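Cap5O (Staphylococcus aureus, PDB 3OJO) is an NAD-dependent UDP-N-acetylmannosamine dehydrogenase that takes part in the biosynthesis of the capsular polysaccharide. Local coordinates at residues N225-N230 against H259-V265; N237-V243 against Y422-F426; M368-D374 against H394-M398; I47-Q51 against K76-T80. All coordinates share one frame; numbering follows the deposited sequence.

From the N terminus, interaction 4 closes first: the loop from helix 44-51 to strand 75-78 shuts within the NAD-binding domain, on the far side of the chain's centre from interactions 1 and 2. These two both start on helix 208-238 and cross along the chain. Interaction 1 closes locally at residues 259-265, whereas interaction 2 waits until residues 422-426, after strand 418-420, the last strand of the C-terminal parallel sheet. They meet where Tyr-422 OH probably hydrogen-bonds Gly-262 O, which ties the loop packed on helix 208-238 to the C-terminal domain. Interaction 3 is nested inside the long loop of interaction 2, packing the short helix 368-372 against the turn that leads to strand 402-405.

Interaction 1. Residues N225-N230 against H259-V265; sequences NIALAN and HQPGPGV
Asn-225 sets its CB squarely over one face of the His-259 imidazole, 3.4 Å from the ring centroid and only 4° off the ring normal, a CH-pi contact. Its amide plane lies 22° from the ring plane. A water joins the two residues as well, accepting from Asn-225 ND2 and from His-259 N and donating to Asn-225 O at 2.7 Å. That carbonyl also takes the helical bond from Ala-229 N, so two donors grip it. Asn-225 ND2 has a second acceptor across the dimer interface, OD1 of Asn-225 of the second subunit. Next along the helix, Ile-226 divides its branches. CG1 comes to the edge of the imidazole, 4.0 Å from His-259 ND1, while CG2, anti to the backbone N, turns instead to Val-265, meeting its CG2 at 3.6 Å. Helix 208-238, on which these residues sit, is the long helix of the central domain in this dehydrogenase family; the loop 259-265 wraps over one side of it, and the second subunit packs on it too, with Leu-228 against Thr-220 of that subunit. A turn further on, Ala-229 presents its methyl to the passing loop backbone, CB resting 3.3 Å from His-259 O and 4.3 Å from Pro-261 CB. Pro-261 reaches on to Leu-244 and Ile-247 of helix 243-250. Asn-230 ends the walk with its CA 4.8 Å from Pro-261 CA and its side-chain amide laid against the backbone of Gly-262, whose carbonyl O is engaged by the hydroxyl of Tyr-422.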
loop_
_atom_site.group_PDB
_atom_site.type_symbol
_atom_site.label_atom_id
_atom_site.label_comp_id
_atom_site.label_asym_id
_atom_site.label_seq_id
_atom_site.Cartn_x
_atom_site.Cartn_y
_atom_site.Cartn_z
ATOM N N ASN B 225 3.187 -3.167 1.138
ATOM C CA ASN B 225 3.712 -1.829 1.377
ATOM C C ASN B 225 5.167 -1.816 1.888
ATOM O O ASN B 225 5.961 -0.942 1.505
ATOM C CB ASN B 225 2.759 -1.005 2.213
ATOM C CG ASN B 225 1.705 -0.378 1.357
ATOM O OD1 ASN B 225 0.605 -0.903 1.201
ATOM N ND2 ASN B 225 2.069 0.683 0.669
ATOM N N ILE B 226 5.520 -2.827 2.692
ATOM C CA ILE B 226 6.876 -3.022 3.178
ATOM C C ILE B 226 7.747 -3.418 1.977
ATOM O O ILE B 226 8.827 -2.864 1.823
ATOM C CB ILE B 226 6.952 -4.011 4.367
ATOM C CG1 ILE B 226 6.339 -3.358 5.643
ATOM C CG2 ILE B 226 8.406 -4.456 4.605
ATOM C CD1 ILE B 226 6.275 -4.334 6.917
ATOM N N ALA B 227 7.244 -4.318 1.098
ATOM C CA ALA B 227 7.913 -4.730 -0.151
ATOM C C ALA B 227 8.198 -3.488 -1.021
ATOM O O ALA B 227 9.303 -3.346 -1.544
ATOM C CB ALA B 227 7.035 -5.713 -0.913
ATOM N N LEU B 228 7.222 -2.574 -1.124
ATOM C CA LEU B 228 7.379 -1.322 -1.867
ATOM C C LEU B 228 8.538 -0.469 -1.335
ATOM O O LEU B 228 9.374 -0.026 -2.110
ATOM C CB LEU B 228 6.053 -0.547 -1.913
ATOM C CG LEU B 228 6.087 0.843 -2.584
ATOM C CD1 LEU B 228 6.632 0.761 -3.998
ATOM C CD2 LEU B 228 4.732 1.446 -2.588
ATOM N N ALA B 229 8.597 -0.293 -0.013
ATOM C CA ALA B 229 9.633 0.429 0.715
ATOM C C ALA B 229 10.994 -0.214 0.478
ATOM O O ALA B 229 11.944 0.488 0.139
ATOM C CB ALA B 229 9.299 0.445 2.196
ATOM N N ASN B 230 11.068 -1.551 0.593
ATOM C CA ASN B 230 12.278 -2.339 0.389
ATOM C C ASN B 230 12.783 -2.285 -1.044
ATOM O O ASN B 230 13.989 -2.188 -1.264
ATOM C CB ASN B 230 12.064 -3.772 0.853
ATOM C CG ASN B 230 12.078 -3.958 2.355
ATOM O OD1 ASN B 230 11.483 -4.875 2.902
ATOM N ND2 ASN B 230 12.842 -3.181 3.047
ATOM N N HIS B 259 5.675 2.869 3.710
ATOM C CA HIS B 259 6.170 2.235 4.921
ATOM C C HIS B 259 7.688 2.333 5.062
ATOM O O HIS B 259 8.374 2.861 4.191
ATOM C CB HIS B 259 5.647 0.777 5.032
ATOM C CG HIS B 259 4.149 0.658 5.118
ATOM N ND1 HIS B 259 3.545 -0.453 5.702
ATOM C CD2 HIS B 259 3.178 1.513 4.702
ATOM C CE1 HIS B 259 2.240 -0.233 5.616
ATOM N NE2 HIS B 259 1.972 0.928 5.002
ATOM N N GLN B 260 8.205 1.836 6.189
ATOM C CA GLN B 260 9.629 1.810 6.485
ATOM C C GLN B 260 10.276 0.536 5.940
ATOM O O GLN B 260 9.708 -0.554 6.063
ATOM C CB GLN B 260 9.888 1.927 8.002
ATOM C CG GLN B 260 9.669 3.322 8.582
ATOM C CD GLN B 260 10.551 4.381 7.946
ATOM O OE1 GLN B 260 10.065 5.253 7.224
ATOM N NE2 GLN B 260 11.864 4.302 8.173
ATOM N N PRO B 261 11.468 0.653 5.321
ATOM C CA PRO B 261 12.168 -0.561 4.864
ATOM C C PRO B 261 12.834 -1.267 6.052
ATOM O O PRO B 261 12.912 -0.698 7.157
ATOM C CB PRO B 261 13.206 -0.027 3.881
ATOM C CG PRO B 261 13.449 1.399 4.313
ATOM C CD PRO B 261 12.271 1.875 5.091
ATOM N N GLY B 262 13.303 -2.490 5.824
ATOM C CA GLY B 262 13.941 -3.282 6.867
ATOM C C GLY B 262 14.700 -4.493 6.364
ATOM O O GLY B 262 14.936 -4.642 5.167
ATOM N N PRO B 263 15.074 -5.395 7.278
ATOM C CA PRO B 263 15.842 -6.592 6.872
ATOM C C PRO B 263 15.019 -7.744 6.275
ATOM O O PRO B 263 15.559 -8.791 5.905
ATOM C CB PRO B 263 16.522 -7.008 8.178
ATOM C CG PRO B 263 15.627 -6.518 9.265
ATOM C CD PRO B 263 14.871 -5.336 8.742
ATOM N N GLY B 264 13.713 -7.532 6.186
ATOM C CA GLY B 264 12.750 -8.514 5.712
ATOM C C GLY B 264 11.520 -8.507 6.597
ATOM O O GLY B 264 11.342 -7.596 7.414
ATOM N N VAL B 265 10.647 -9.505 6.415
ATOM C CA VAL B 265 9.373 -9.634 7.127
ATOM C C VAL B 265 9.292 -11.021 7.765
ATOM O O VAL B 265 9.791 -11.977 7.179
ATOM C CB VAL B 265 8.152 -9.319 6.199
ATOM C CG1 VAL B 265 6.826 -9.438 6.937
ATOM C CG2 VAL B 265 8.264 -7.934 5.589
HETATM O O HOH W 1 4.786 1.446 1.257
#

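Interaction 2. Residues N237-V243 against Y422-F426; sequences NNLNINV and YGNIF
The two backbones come closest at Asn-242 and Gly-423, whose CA atoms are 4.1 Å apart, and diverge to 5.7 Å between the CA atoms of Asn-237 and Phe-426. Segment 237-243 is the corner between two helices of the central domain: helix 208-238 ends, the chain turns through Asn-240 with a positive phi, and Asn-242 is the N-cap of helix 243-250, its OD1 bonded to the backbone N of Asp-245. Against this corner lies the loop that follows strand 418-420, one of the two outer strands of the C-terminal parallel sheet.

Phe-426 does most of the touching. Its CG sits between its own backbone N and carbonyl carbon (chi1 58°), a rotation that lays the ring over the turn: Asn-240 CA lies over the face, 3.7 Å from the centroid and 13° off the normal. The amide of Asn-240 is nearly parallel to the ring, 14° from its plane, and the opposite face is met by the carbonyl carbon of Asn-424 from its own loop. Phe-426 CE2 comes within 3.2 Å of Ile-241 O, while the amide of Asn-237 abuts the ring at its edge. A water seals the corner, accepting from Val-243 N and donating both to Ile-241 O and, at 2.6 Å, to Tyr-422 O; three groups thus hold it between the domains. Beside it, Val-243 CG1 packs on Tyr-422 CB at 4.1 Å. At the narrowest point Asn-242 CA directs its hydrogen to Gly-423 O, carbon to oxygen 3.2 Å.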
loop_
_atom_site.group_PDB
_atom_site.type_symbol
_atom_site.label_atom_id
_atom_site.label_comp_id
_atom_site.label_asym_id
_atom_site.label_seq_id
_atom_site.Cartn_x
_atom_site.Cartn_y
_atom_site.Cartn_z
ATOM N N ASN B 237 19.449 3.282 -3.276
ATOM C CA ASN B 237 20.856 3.019 -2.988
ATOM C C ASN B 237 21.712 3.001 -4.259
ATOM O O ASN B 237 22.819 3.539 -4.246
ATOM C CB ASN B 237 21.053 1.796 -2.110
ATOM C CG ASN B 237 20.941 2.121 -0.631
ATOM O OD1 ASN B 237 20.010 1.699 0.056
ATOM N ND2 ASN B 237 21.886 2.882 -0.107
ATOM N N ASN B 238 21.130 2.518 -5.376
ATOM C CA ASN B 238 21.770 2.478 -6.686
ATOM C C ASN B 238 21.965 3.846 -7.305
ATOM O O ASN B 238 22.861 4.003 -8.131
ATOM C CB ASN B 238 20.996 1.572 -7.655
ATOM C CG ASN B 238 21.357 0.105 -7.545
ATOM O OD1 ASN B 238 22.216 -0.320 -6.748
ATOM N ND2 ASN B 238 20.729 -0.707 -8.372
ATOM N N LEU B 239 21.124 4.821 -6.938
ATOM C CA LEU B 239 21.162 6.178 -7.487
ATOM C C LEU B 239 21.713 7.212 -6.496
ATOM O O LEU B 239 21.645 8.410 -6.771
ATOM C CB LEU B 239 19.761 6.608 -7.960
ATOM C CG LEU B 239 18.991 5.699 -8.920
ATOM C CD1 LEU B 239 17.572 6.188 -9.073
ATOM C CD2 LEU B 239 19.655 5.646 -10.282
ATOM N N ASN B 240 22.260 6.765 -5.353
ATOM C CA ASN B 240 22.792 7.646 -4.312
ATOM C C ASN B 240 21.753 8.633 -3.836
ATOM O O ASN B 240 22.016 9.829 -3.716
ATOM C CB ASN B 240 24.104 8.336 -4.736
ATOM C CG ASN B 240 25.285 7.400 -4.916
ATOM O OD1 ASN B 240 25.176 6.160 -4.820
ATOM N ND2 ASN B 240 26.438 7.983 -5.207
ATOM N N ILE B 241 20.545 8.113 -3.602
ATOM C CA ILE B 241 19.400 8.843 -3.103
ATOM C C ILE B 241 19.123 8.283 -1.691
ATOM O O ILE B 241 19.321 7.081 -1.439
ATOM C CB ILE B 241 18.188 8.755 -4.073
ATOM C CG1 ILE B 241 18.507 9.482 -5.408
ATOM C CG2 ILE B 241 16.911 9.342 -3.442
ATOM C CD1 ILE B 241 17.509 9.190 -6.575
ATOM N N ASN B 242 18.749 9.177 -0.755
ATOM C CA ASN B 242 18.416 8.772 0.596
ATOM C C ASN B 242 16.952 8.310 0.591
ATOM O O ASN B 242 16.057 9.129 0.372
ATOM C CB ASN B 242 18.642 9.937 1.587
ATOM C CG ASN B 242 18.468 9.500 3.015
ATOM O OD1 ASN B 242 17.449 8.916 3.420
ATOM N ND2 ASN B 242 19.484 9.710 3.796
ATOM N N VAL B 243 16.710 7.020 0.835
ATOM C CA VAL B 243 15.349 6.479 0.836
ATOM C C VAL B 243 14.456 7.028 1.965
ATOM O O VAL B 243 13.282 7.341 1.723
ATOM C CB VAL B 243 15.299 4.935 0.681
ATOM C CG1 VAL B 243 15.789 4.203 1.928
ATOM C CG2 VAL B 243 13.897 4.462 0.268
ATOM N N TYR B 422 19.613 2.830 5.827
ATOM C CA TYR B 422 19.322 2.375 4.479
ATOM C C TYR B 422 19.365 3.642 3.612
ATOM O O TYR B 422 19.580 3.578 2.404
ATOM C CB TYR B 422 17.932 1.753 4.431
ATOM C CG TYR B 422 17.902 0.248 4.544
ATOM C CD1 TYR B 422 18.812 -0.540 3.848
ATOM C CD2 TYR B 422 16.870 -0.396 5.209
ATOM C CE1 TYR B 422 18.744 -1.928 3.885
ATOM C CE2 TYR B 422 16.790 -1.782 5.252
ATOM C CZ TYR B 422 17.725 -2.545 4.585
ATOM O OH TYR B 422 17.654 -3.914 4.636
ATOM N N GLY B 423 19.166 4.783 4.259
ATOM C CA GLY B 423 19.207 6.094 3.648
ATOM C C GLY B 423 20.582 6.552 3.218
ATOM O O GLY B 423 20.681 7.311 2.268
ATOM N N ASN B 424 21.658 6.124 3.881
ATOM C CA ASN B 424 22.999 6.621 3.513
ATOM C C ASN B 424 24.087 5.569 3.372
ATOM O O ASN B 424 25.255 5.941 3.262
ATOM C CB ASN B 424 23.449 7.687 4.512
ATOM C CG ASN B 424 23.515 7.192 5.941
ATOM O OD1 ASN B 424 23.043 7.844 6.862
ATOM N ND2 ASN B 424 24.043 6.006 6.150
ATOM N N ILE B 425 23.725 4.276 3.402
ATOM C CA ILE B 425 24.713 3.200 3.291
ATOM C C ILE B 425 25.619 3.284 2.030
ATOM O O ILE B 425 26.801 2.934 2.107
ATOM C CB ILE B 425 24.139 1.787 3.629
ATOM C CG1 ILE B 425 25.231 0.701 3.788
ATOM C CG2 ILE B 425 23.026 1.360 2.677
ATOM C CD1 ILE B 425 26.193 0.893 4.967
ATOM N N PHE B 426 25.089 3.836 0.923
ATOM C CA PHE B 426 25.804 4.027 -0.353
ATOM C C PHE B 426 27.062 4.935 -0.224
ATOM O O PHE B 426 27.941 4.867 -1.081
ATOM C CB PHE B 426 24.851 4.570 -1.442
ATOM C CG PHE B 426 24.176 5.873 -1.081
ATOM C CD1 PHE B 426 24.811 7.091 -1.298
ATOM C CD2 PHE B 426 22.906 5.881 -0.515
ATOM C CE1 PHE B 426 24.194 8.289 -0.945
ATOM C CE2 PHE B 426 22.287 7.079 -0.181
ATOM C CZ PHE B 426 22.937 8.275 -0.385
HETATM O O HOH W 2 18.751 5.107 0.421
#

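Interaction 3. Residues M368-D374 against H394-M398; sequences MSHAVKD and HFDKM
Asp-374 N donates to Lys-397 O at 2.8 Å, with a nearly straight N-H...O angle of 172°; the donor stands 24° away from the carbonyl plane. The same oxygen receives a CA-H...O contact from Lys-373 CA. Lys-397 then sends its side chain, extended beyond CG, back along the helix: CD passes 3.2 Å from Ser-369 O, and NZ ends 3.4 Å from Ser-369 CB. Lys-373 crosses this chain at about a right angle, its CD 3.8 Å from Lys-397 CD, so the two lysines meet through methylenes while their ammonium groups stay 6.4 Å apart, NZ to NZ. The short helix 368-372 precedes strand 377-380, and the type I turn of Phe-395 to Met-398 leads toward strand 402-405, its neighbour in the parallel sheet of the UDP-binding domain; the contact therefore joins two connections at the ends of that sheet's strands. Underneath lies the buried side chain of Val-372. Its CG2 rests 3.5 Å from His-394 O, and its CB lies 3.9 Å from Met-398 CG. Val-372 and Met-398 both continue onto Val-378, and Phe-321 of strand 317-321 takes Val-372 and Phe-395. At the start of the helix Met-368, with CG anti to its backbone N (chi1 -152°), brings SD obliquely against the His-394 imidazole, 3.6 Å from ND1.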
loop_
_atom_site.group_PDB
_atom_site.type_symbol
_atom_site.label_atom_id
_atom_site.label_comp_id
_atom_site.label_asym_id
_atom_site.label_seq_id
_atom_site.Cartn_x
_atom_site.Cartn_y
_atom_site.Cartn_z
ATOM N N MET B 368 26.952 -7.364 25.720
ATOM C CA MET B 368 27.286 -6.424 24.640
ATOM C C MET B 368 28.791 -6.205 24.398
ATOM O O MET B 368 29.241 -6.366 23.260
ATOM C CB MET B 368 26.581 -5.074 24.888
ATOM C CG MET B 368 26.289 -4.292 23.623
ATOM S SD MET B 368 25.595 -2.645 23.919
ATOM C CE MET B 368 23.944 -3.063 24.437
ATOM N N SER B 369 29.551 -5.814 25.449
ATOM C CA SER B 369 30.996 -5.537 25.399
ATOM C C SER B 369 31.795 -6.741 24.871
ATOM O O SER B 369 32.666 -6.578 24.010
ATOM C CB SER B 369 31.497 -5.111 26.773
ATOM O OG SER B 369 30.775 -3.982 27.236
ATOM N N HIS B 370 31.436 -7.950 25.348
ATOM C CA HIS B 370 32.035 -9.215 24.927
ATOM C C HIS B 370 31.672 -9.511 23.459
ATOM O O HIS B 370 32.514 -10.031 22.718
ATOM C CB HIS B 370 31.569 -10.361 25.850
ATOM C CG HIS B 370 32.522 -11.520 25.929
ATOM N ND1 HIS B 370 32.526 -12.522 24.968
ATOM C CD2 HIS B 370 33.451 -11.815 26.870
ATOM C CE1 HIS B 370 33.459 -13.381 25.348
ATOM N NE2 HIS B 370 34.040 -13.000 26.489
ATOM N N ALA B 371 30.425 -9.155 23.045
ATOM C CA ALA B 371 29.907 -9.350 21.683
ATOM C C ALA B 371 30.548 -8.410 20.656
ATOM O O ALA B 371 30.863 -8.859 19.553
ATOM C CB ALA B 371 28.391 -9.212 21.657
ATOM N N VAL B 372 30.738 -7.122 21.012
ATOM C CA VAL B 372 31.354 -6.109 20.136
ATOM C C VAL B 372 32.892 -6.229 20.058
ATOM O O VAL B 372 33.515 -5.579 19.208
ATOM C CB VAL B 372 30.900 -4.653 20.442
ATOM C CG1 VAL B 372 29.395 -4.499 20.281
ATOM C CG2 VAL B 372 31.353 -4.189 21.825
ATOM N N LYS B 373 33.489 -7.039 20.966
ATOM C CA LYS B 373 34.927 -7.275 21.077
ATOM C C LYS B 373 35.605 -7.703 19.764
ATOM O O LYS B 373 35.385 -8.794 19.246
ATOM C CB LYS B 373 35.257 -8.222 22.262
ATOM C CG LYS B 373 36.751 -8.341 22.634
ATOM C CD LYS B 373 37.351 -7.042 23.197
ATOM C CE LYS B 373 38.862 -7.053 23.198
ATOM N NZ LYS B 373 39.425 -5.695 23.419
ATOM N N ASP B 374 36.414 -6.786 19.239
ATOM C CA ASP B 374 37.259 -6.823 18.031
ATOM C C ASP B 374 36.474 -6.901 16.714
ATOM O O ASP B 374 37.020 -7.310 15.679
ATOM C CB ASP B 374 38.366 -7.909 18.117
ATOM C CG ASP B 374 39.249 -7.848 19.359
ATOM O OD1 ASP B 374 39.943 -6.818 19.553
ATOM O OD2 ASP B 374 39.288 -8.850 20.105
ATOM N N HIS B 394 29.544 2.075 24.403
ATOM C CA HIS B 394 29.121 0.686 24.169
ATOM C C HIS B 394 29.950 -0.031 23.112
ATOM O O HIS B 394 30.097 -1.253 23.163
ATOM C CB HIS B 394 27.651 0.647 23.737
ATOM C CG HIS B 394 26.711 1.243 24.728
ATOM N ND1 HIS B 394 26.104 0.469 25.697
ATOM C CD2 HIS B 394 26.293 2.522 24.859
ATOM C CE1 HIS B 394 25.335 1.296 26.386
ATOM N NE2 HIS B 394 25.412 2.542 25.914
ATOM N N PHE B 395 30.467 0.729 22.149
ATOM C CA PHE B 395 31.227 0.225 21.008
ATOM C C PHE B 395 32.762 0.393 21.138
ATOM O O PHE B 395 33.482 0.162 20.156
ATOM C CB PHE B 395 30.674 0.865 19.709
ATOM C CG PHE B 395 29.161 0.870 19.655
ATOM C CD1 PHE B 395 28.454 -0.295 19.378
ATOM C CD2 PHE B 395 28.442 2.023 19.940
ATOM C CE1 PHE B 395 27.059 -0.298 19.364
ATOM C CE2 PHE B 395 27.044 2.017 19.928
ATOM C CZ PHE B 395 26.364 0.858 19.640
ATOM N N ASP B 396 33.270 0.730 22.359
ATOM C CA ASP B 396 34.706 0.920 22.601
ATOM C C ASP B 396 35.590 -0.275 22.227
ATOM O O ASP B 396 36.658 -0.083 21.648
ATOM C CB ASP B 396 34.980 1.406 24.035
ATOM C CG ASP B 396 34.940 2.917 24.213
ATOM O OD1 ASP B 396 34.586 3.626 23.238
ATOM O OD2 ASP B 396 35.255 3.392 25.332
ATOM N N LYS B 397 35.110 -1.499 22.496
ATOM C CA LYS B 397 35.807 -2.766 22.243
ATOM C C LYS B 397 35.890 -3.209 20.752
ATOM O O LYS B 397 36.454 -4.276 20.460
ATOM C CB LYS B 397 35.206 -3.885 23.127
ATOM C CG LYS B 397 35.475 -3.727 24.629
ATOM C CD LYS B 397 35.033 -4.969 25.411
ATOM C CE LYS B 397 35.252 -4.878 26.907
ATOM N NZ LYS B 397 34.674 -6.051 27.630
ATOM N N MET B 398 35.336 -2.396 19.815
ATOM C CA MET B 398 35.328 -2.705 18.375
ATOM C C MET B 398 36.646 -2.416 17.656
ATOM O O MET B 398 37.302 -1.416 17.955
ATOM C CB MET B 398 34.205 -1.935 17.662
ATOM C CG MET B 398 32.840 -2.567 17.785
ATOM S SD MET B 398 31.741 -1.890 16.520
ATOM C CE MET B 398 31.848 -3.053 15.319
#

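Interaction 4. Residues I47-Q51 against K76-T80; sequences IDKLQ and KVSTT
Val-77 is the knot of this contact, its side chain met by three residues of helix 44-51. With CG1 anti to its carbonyl carbon (chi1 -63°), that methyl faces Leu-50, 4.1 Å from CD1, and the two side chains cross at about a right angle. The other methyl, CG2, lies 3.5 Å from Gln-51 CG, where the extended glutamine and the valine lie alongside each other, pointing opposite ways. Ile-47 comes from the preceding turn of the helix: its CD1 reaches 4.1 Å from Val-77 CB and 3.3 Å from Ser-78 O, while CG1 touches Thr-79 CG2 at 3.9 Å. No hydrogen bond crosses; this is apolar packing with one methyl laid on a strand carbonyl. Behind the first shell, Ser-78 OG accepts from Thr-80 N at 3.2 Å, an ST turn that shapes the chain as it leaves the strand. On the helix side, Ile-47 also leans on Asp-41, an NAD-binding residue, and Leu-50 on Leu-19, while Leu-50 O is held by the hydroxyl of Tyr-66. The short segments run nearly antiparallel, at 160°, their axes 8.6 Å apart, as expected where a helix joins parallel strands in a Rossmann fold. Strand 75-78 is one of the two edge strands of the NAD-binding sheet, bonded through Lys-76 and Ser-78 to strand 36-40, and helix 44-51 lies against it, with helix 62-71 following before the chain enters strand 75-78.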
loop_
_atom_site.group_PDB
_atom_site.type_symbol
_atom_site.label_atom_id
_atom_site.label_comp_id
_atom_site.label_asym_id
_atom_site.label_seq_id
_atom_site.Cartn_x
_atom_site.Cartn_y
_atom_site.Cartn_z
ATOM N N ILE B 47 1.495 -28.179 30.691
ATOM C CA ILE B 47 0.505 -28.692 31.645
ATOM C C ILE B 47 1.115 -28.896 33.056
ATOM O O ILE B 47 0.489 -28.514 34.052
ATOM C CB ILE B 47 -0.200 -29.957 31.092
ATOM C CG1 ILE B 47 -0.968 -29.674 29.766
ATOM C CG2 ILE B 47 -1.093 -30.654 32.160
ATOM C CD1 ILE B 47 -2.231 -28.667 29.837
ATOM N N ASP B 48 2.342 -29.447 33.126
ATOM C CA ASP B 48 3.060 -29.662 34.386
ATOM C C ASP B 48 3.352 -28.341 35.073
ATOM O O ASP B 48 3.101 -28.214 36.267
ATOM C CB ASP B 48 4.360 -30.470 34.165
ATOM C CG ASP B 48 4.173 -31.929 33.764
ATOM O OD1 ASP B 48 3.007 -32.423 33.803
ATOM O OD2 ASP B 48 5.176 -32.566 33.381
ATOM N N LYS B 49 3.830 -27.349 34.307
ATOM C CA LYS B 49 4.104 -25.985 34.769
ATOM C C LYS B 49 2.815 -25.381 35.349
ATOM O O LYS B 49 2.812 -24.912 36.492
ATOM C CB LYS B 49 4.649 -25.137 33.602
ATOM C CG LYS B 49 5.314 -23.822 34.033
ATOM C CD LYS B 49 6.671 -23.622 33.365
ATOM C CE LYS B 49 7.149 -22.177 33.399
ATOM N NZ LYS B 49 7.556 -21.723 34.758
ATOM N N LEU B 50 1.711 -25.476 34.587
ATOM C CA LEU B 50 0.399 -24.965 34.968
ATOM C C LEU B 50 -0.169 -25.654 36.205
ATOM O O LEU B 50 -0.552 -24.968 37.154
ATOM C CB LEU B 50 -0.579 -24.970 33.778
ATOM C CG LEU B 50 -0.302 -23.922 32.696
ATOM C CD1 LEU B 50 -1.057 -24.224 31.446
ATOM C CD2 LEU B 50 -0.597 -22.527 33.184
ATOM N N GLN B 51 -0.152 -26.999 36.229
ATOM C CA GLN B 51 -0.601 -27.803 37.365
ATOM C C GLN B 51 0.227 -27.556 38.638
ATOM O O GLN B 51 -0.310 -27.685 39.733
ATOM C CB GLN B 51 -0.676 -29.286 37.000
ATOM C CG GLN B 51 -2.030 -29.647 36.412
ATOM C CD GLN B 51 -2.117 -30.999 35.741
ATOM O OE1 GLN B 51 -3.205 -31.428 35.324
ATOM N NE2 GLN B 51 -0.987 -31.704 35.608
ATOM N N LYS B 76 -9.099 -25.257 35.445
ATOM C CA LYS B 76 -8.479 -26.569 35.508
ATOM C C LYS B 76 -7.839 -26.773 34.148
ATOM O O LYS B 76 -8.324 -26.242 33.157
ATOM C CB LYS B 76 -9.505 -27.688 35.798
ATOM C CG LYS B 76 -10.418 -27.432 37.000
ATOM C CD LYS B 76 -9.787 -27.791 38.352
ATOM C CE LYS B 76 -10.687 -27.454 39.520
ATOM N NZ LYS B 76 -12.019 -28.123 39.424
ATOM N N VAL B 77 -6.763 -27.536 34.105
ATOM C CA VAL B 77 -6.010 -27.803 32.888
ATOM C C VAL B 77 -5.990 -29.304 32.602
ATOM O O VAL B 77 -6.202 -30.095 33.522
ATOM C CB VAL B 77 -4.585 -27.150 32.886
ATOM C CG1 VAL B 77 -4.630 -25.620 32.950
ATOM C CG2 VAL B 77 -3.652 -27.737 33.933
ATOM N N SER B 78 -5.746 -29.691 31.332
ATOM C CA SER B 78 -5.714 -31.087 30.849
ATOM C C SER B 78 -5.074 -31.159 29.431
ATOM O O SER B 78 -4.949 -30.138 28.750
ATOM C CB SER B 78 -7.132 -31.663 30.813
ATOM O OG SER B 78 -7.152 -33.053 30.538
ATOM N N THR B 79 -4.680 -32.376 29.002
ATOM C CA THR B 79 -4.147 -32.661 27.663
ATOM C C THR B 79 -5.299 -33.151 26.768
ATOM O O THR B 79 -5.128 -33.330 25.558
ATOM C CB THR B 79 -3.057 -33.740 27.726
ATOM O OG1 THR B 79 -3.585 -34.914 28.355
ATOM C CG2 THR B 79 -1.773 -33.256 28.409
ATOM N N THR B 80 -6.478 -33.341 27.384
ATOM C CA THR B 80 -7.682 -33.880 26.773
ATOM C C THR B 80 -8.868 -32.905 26.898
ATOM O O THR B 80 -9.112 -32.385 27.989
ATOM C CB THR B 80 -7.998 -35.243 27.460
ATOM O OG1 THR B 80 -6.831 -36.072 27.444
ATOM C CG2 THR B 80 -9.161 -35.985 26.829
#